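TRNA (guanine-N(1)-)-methyltransferase (Corynebacterium diphtheriae, PDB 7KFF) transfers a methyl group from S-adenosylmethionine to N1 of guanine 37 in tRNA, working as a knotted SPOUT-family dimer. Local coordinates at residues 262-267 with 288-293. Sequence-based numbering, arbitrary orientation.
Sequences IERWRR and DRHDQA
His290, in the first turn of helix 289-299, meets Arg264 of helix 259-277 face to face, just after Asp288 has capped that turn: the Asp288 carboxylate, at the N-cap position, accepts from Asp291 N, with OD1 2.9 Å from that nitrogen. The Arg264 guanidinium lies flat on the His290 imidazole, planes 12° apart and centres 3.5 Å from each other, with CZ over the middle of the ring. Arg264 NH2 comes down over His290 CD2 at 3.3 Å. The next residue, Asp291, takes the edge of that same guanidinium: Arg264 NH1 donates to Asp291 OD1 at 2.8 Å, meeting the oxygen nearly along its C-O axis, while NH2 adds a weak bond to the same atom. Both helices belong to the helical C-terminal part of TrmD, set apart from the knotted SPOUT methyltransferase domain with its parallel sheet; the segments 262-267 and 289-293 cross at 52°, axes 12.1 Å apart at closest approach, so long arginine side chains span the gap. Asp291 OD2 goes to Arg267, whose NH2 at 2.8 Å and NE at 3.0 Å grip this one oxygen side-on, both from the same face of the carboxylate. A bend at chi2 (86°) in the Arg267 chain turns its guanidinium edge to the acid. With one oxygen for each arginine, the buried carboxylate is held against rotation and probably favoured in its charged form.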
loop_
_atom_site.group_PDB
_atom_site.type_symbol
_atom_site.label_atom_id
_atom_site.label_comp_id
_atom_site.label_asym_id
_atom_site.label_seq_id
_atom_site.Cartn_x
_atom_site.Cartn_y
_atom_site.Cartn_z
ATOM N N ILE A 262 12.343 20.151 24.138
ATOM C CA ILE A 262 12.265 18.931 23.342
ATOM C C ILE A 262 10.941 18.881 22.598
ATOM O O ILE A 262 10.889 18.522 21.417
ATOM C CB ILE A 262 12.484 17.689 24.224
ATOM C CG1 ILE A 262 13.945 17.639 24.678
ATOM C CG2 ILE A 262 12.075 16.426 23.470
ATOM C CD1 ILE A 262 14.188 16.723 25.859
ATOM N N GLU A 263 9.851 19.255 23.271
ATOM C CA GLU A 263 8.547 19.219 22.618
ATOM C C GLU A 263 8.478 20.229 21.479
ATOM O O GLU A 263 7.915 19.933 20.417
ATOM C CB GLU A 263 7.438 19.454 23.642
ATOM C CG GLU A 263 6.124 18.763 23.283
ATOM C CD GLU A 263 6.307 17.291 22.901
ATOM O OE1 GLU A 263 7.149 16.606 23.522
ATOM O OE2 GLU A 263 5.630 16.832 21.956
ATOM N N ARG A 264 9.067 21.415 21.659
ATOM C CA ARG A 264 9.088 22.377 20.561
ATOM C C ARG A 264 9.926 21.861 19.398
ATOM O O ARG A 264 9.542 22.016 18.233
ATOM C CB ARG A 264 9.616 23.733 21.032
ATOM C CG ARG A 264 9.692 24.781 19.915
ATOM C CD ARG A 264 8.316 25.054 19.293
ATOM N NE ARG A 264 8.413 25.750 18.012
ATOM C CZ ARG A 264 7.388 25.943 17.187
ATOM N NH1 ARG A 264 6.184 25.493 17.509
ATOM N NH2 ARG A 264 7.577 26.576 16.040
ATOM N N TRP A 265 11.074 21.244 19.694
ATOM C CA TRP A 265 11.901 20.657 18.646
ATOM C C TRP A 265 11.115 19.624 17.855
ATOM O O TRP A 265 11.186 19.592 16.624
ATOM C CB TRP A 265 13.164 20.038 19.260
ATOM C CG TRP A 265 14.041 19.306 18.260
ATOM C CD1 TRP A 265 15.074 19.825 17.530
ATOM C CD2 TRP A 265 13.951 17.926 17.895
ATOM N NE1 TRP A 265 15.628 18.856 16.728
ATOM C CE2 TRP A 265 14.959 17.679 16.941
ATOM C CE3 TRP A 265 13.120 16.876 18.287
ATOM C CZ2 TRP A 265 15.152 16.427 16.365
ATOM C CZ3 TRP A 265 13.317 15.623 17.712
ATOM C CH2 TRP A 265 14.319 15.417 16.760
ATOM N N ARG A 266 10.346 18.779 18.542
ATOM C CA ARG A 266 9.581 17.759 17.838
ATOM C C ARG A 266 8.572 18.403 16.894
ATOM O O ARG A 266 8.388 17.946 15.767
ATOM C CB ARG A 266 8.856 16.842 18.823
ATOM C CG ARG A 266 9.736 15.976 19.723
ATOM C CD ARG A 266 8.916 14.806 20.238
ATOM N NE ARG A 266 9.084 14.493 21.656
ATOM C CZ ARG A 266 9.979 13.636 22.145
ATOM N NH1 ARG A 266 10.028 13.410 23.449
ATOM N NH2 ARG A 266 10.835 13.018 21.340
ATOM N N ARG A 267 7.928 19.485 17.333
ATOM C CA ARG A 267 6.977 20.182 16.472
ATOM C C ARG A 267 7.679 20.796 15.265
ATOM O O ARG A 267 7.218 20.655 14.125
ATOM C CB ARG A 267 6.245 21.251 17.271
ATOM C CG ARG A 267 5.320 22.116 16.460
ATOM C CD ARG A 267 3.977 21.489 16.340
ATOM N NE ARG A 267 3.052 22.328 15.585
ATOM C CZ ARG A 267 1.888 21.895 15.126
ATOM N NH1 ARG A 267 1.516 20.643 15.358
ATOM N NH2 ARG A 267 1.112 22.705 14.429
ATOM N N ASP A 288 -0.233 28.929 13.444
ATOM C CA ASP A 288 -0.059 30.073 14.324
ATOM C C ASP A 288 1.283 30.745 14.043
ATOM O O ASP A 288 2.081 30.280 13.230
ATOM C CB ASP A 288 -0.257 29.668 15.789
ATOM C CG ASP A 288 0.872 28.804 16.346
ATOM O OD1 ASP A 288 1.920 28.649 15.698
ATOM O OD2 ASP A 288 0.689 28.292 17.471
ATOM N N ARG A 289 1.532 31.861 14.722
ATOM C CA ARG A 289 2.732 32.633 14.416
ATOM C C ARG A 289 4.008 31.833 14.654
ATOM O O ARG A 289 4.977 31.954 13.893
ATOM C CB ARG A 289 2.785 33.926 15.232
ATOM C CG ARG A 289 4.072 34.718 14.910
ATOM C CD ARG A 289 4.237 36.022 15.635
ATOM N NE ARG A 289 3.278 36.976 15.130
ATOM C CZ ARG A 289 3.392 38.292 15.220
ATOM N NH1 ARG A 289 4.454 38.846 15.802
ATOM N NH2 ARG A 289 2.418 39.041 14.715
ATOM N N HIS A 290 4.054 31.040 15.723
ATOM C CA HIS A 290 5.258 30.260 15.992
ATOM C C HIS A 290 5.551 29.324 14.827
ATOM O O HIS A 290 6.680 29.270 14.317
ATOM C CB HIS A 290 5.086 29.482 17.299
ATOM C CG HIS A 290 6.361 29.255 18.049
ATOM N ND1 HIS A 290 6.384 28.766 19.337
ATOM C CD2 HIS A 290 7.655 29.435 17.692
ATOM C CE1 HIS A 290 7.637 28.659 19.743
ATOM N NE2 HIS A 290 8.429 29.058 18.763
ATOM N N ASP A 291 4.533 28.589 14.380
ATOM C CA ASP A 291 4.738 27.605 13.325
ATOM C C ASP A 291 4.916 28.277 11.973
ATOM O O ASP A 291 5.741 27.844 11.165
ATOM C CB ASP A 291 3.549 26.650 13.279
ATOM C CG ASP A 291 3.435 25.785 14.532
ATOM O OD1 ASP A 291 4.386 25.741 15.337
ATOM O OD2 ASP A 291 2.385 25.147 14.702
ATOM N N GLN A 292 4.148 29.336 11.709
ATOM C CA GLN A 292 4.259 30.023 10.427
ATOM C C GLN A 292 5.619 30.689 10.287
ATOM O O GLN A 292 6.252 30.606 9.224
ATOM C CB GLN A 292 3.126 31.040 10.296
ATOM C CG GLN A 292 3.097 31.783 8.969
ATOM C CD GLN A 292 2.788 30.879 7.800
ATOM O OE1 GLN A 292 2.006 29.947 7.906
ATOM N NE2 GLN A 292 3.414 31.155 6.672
ATOM N N ALA A 293 6.107 31.314 11.355
ATOM C CA ALA A 293 7.428 31.927 11.301
ATOM C C ALA A 293 8.516 30.885 11.088
ATOM O O ALA A 293 9.481 31.126 10.353
ATOM C CB ALA A 293 7.687 32.722 12.575
#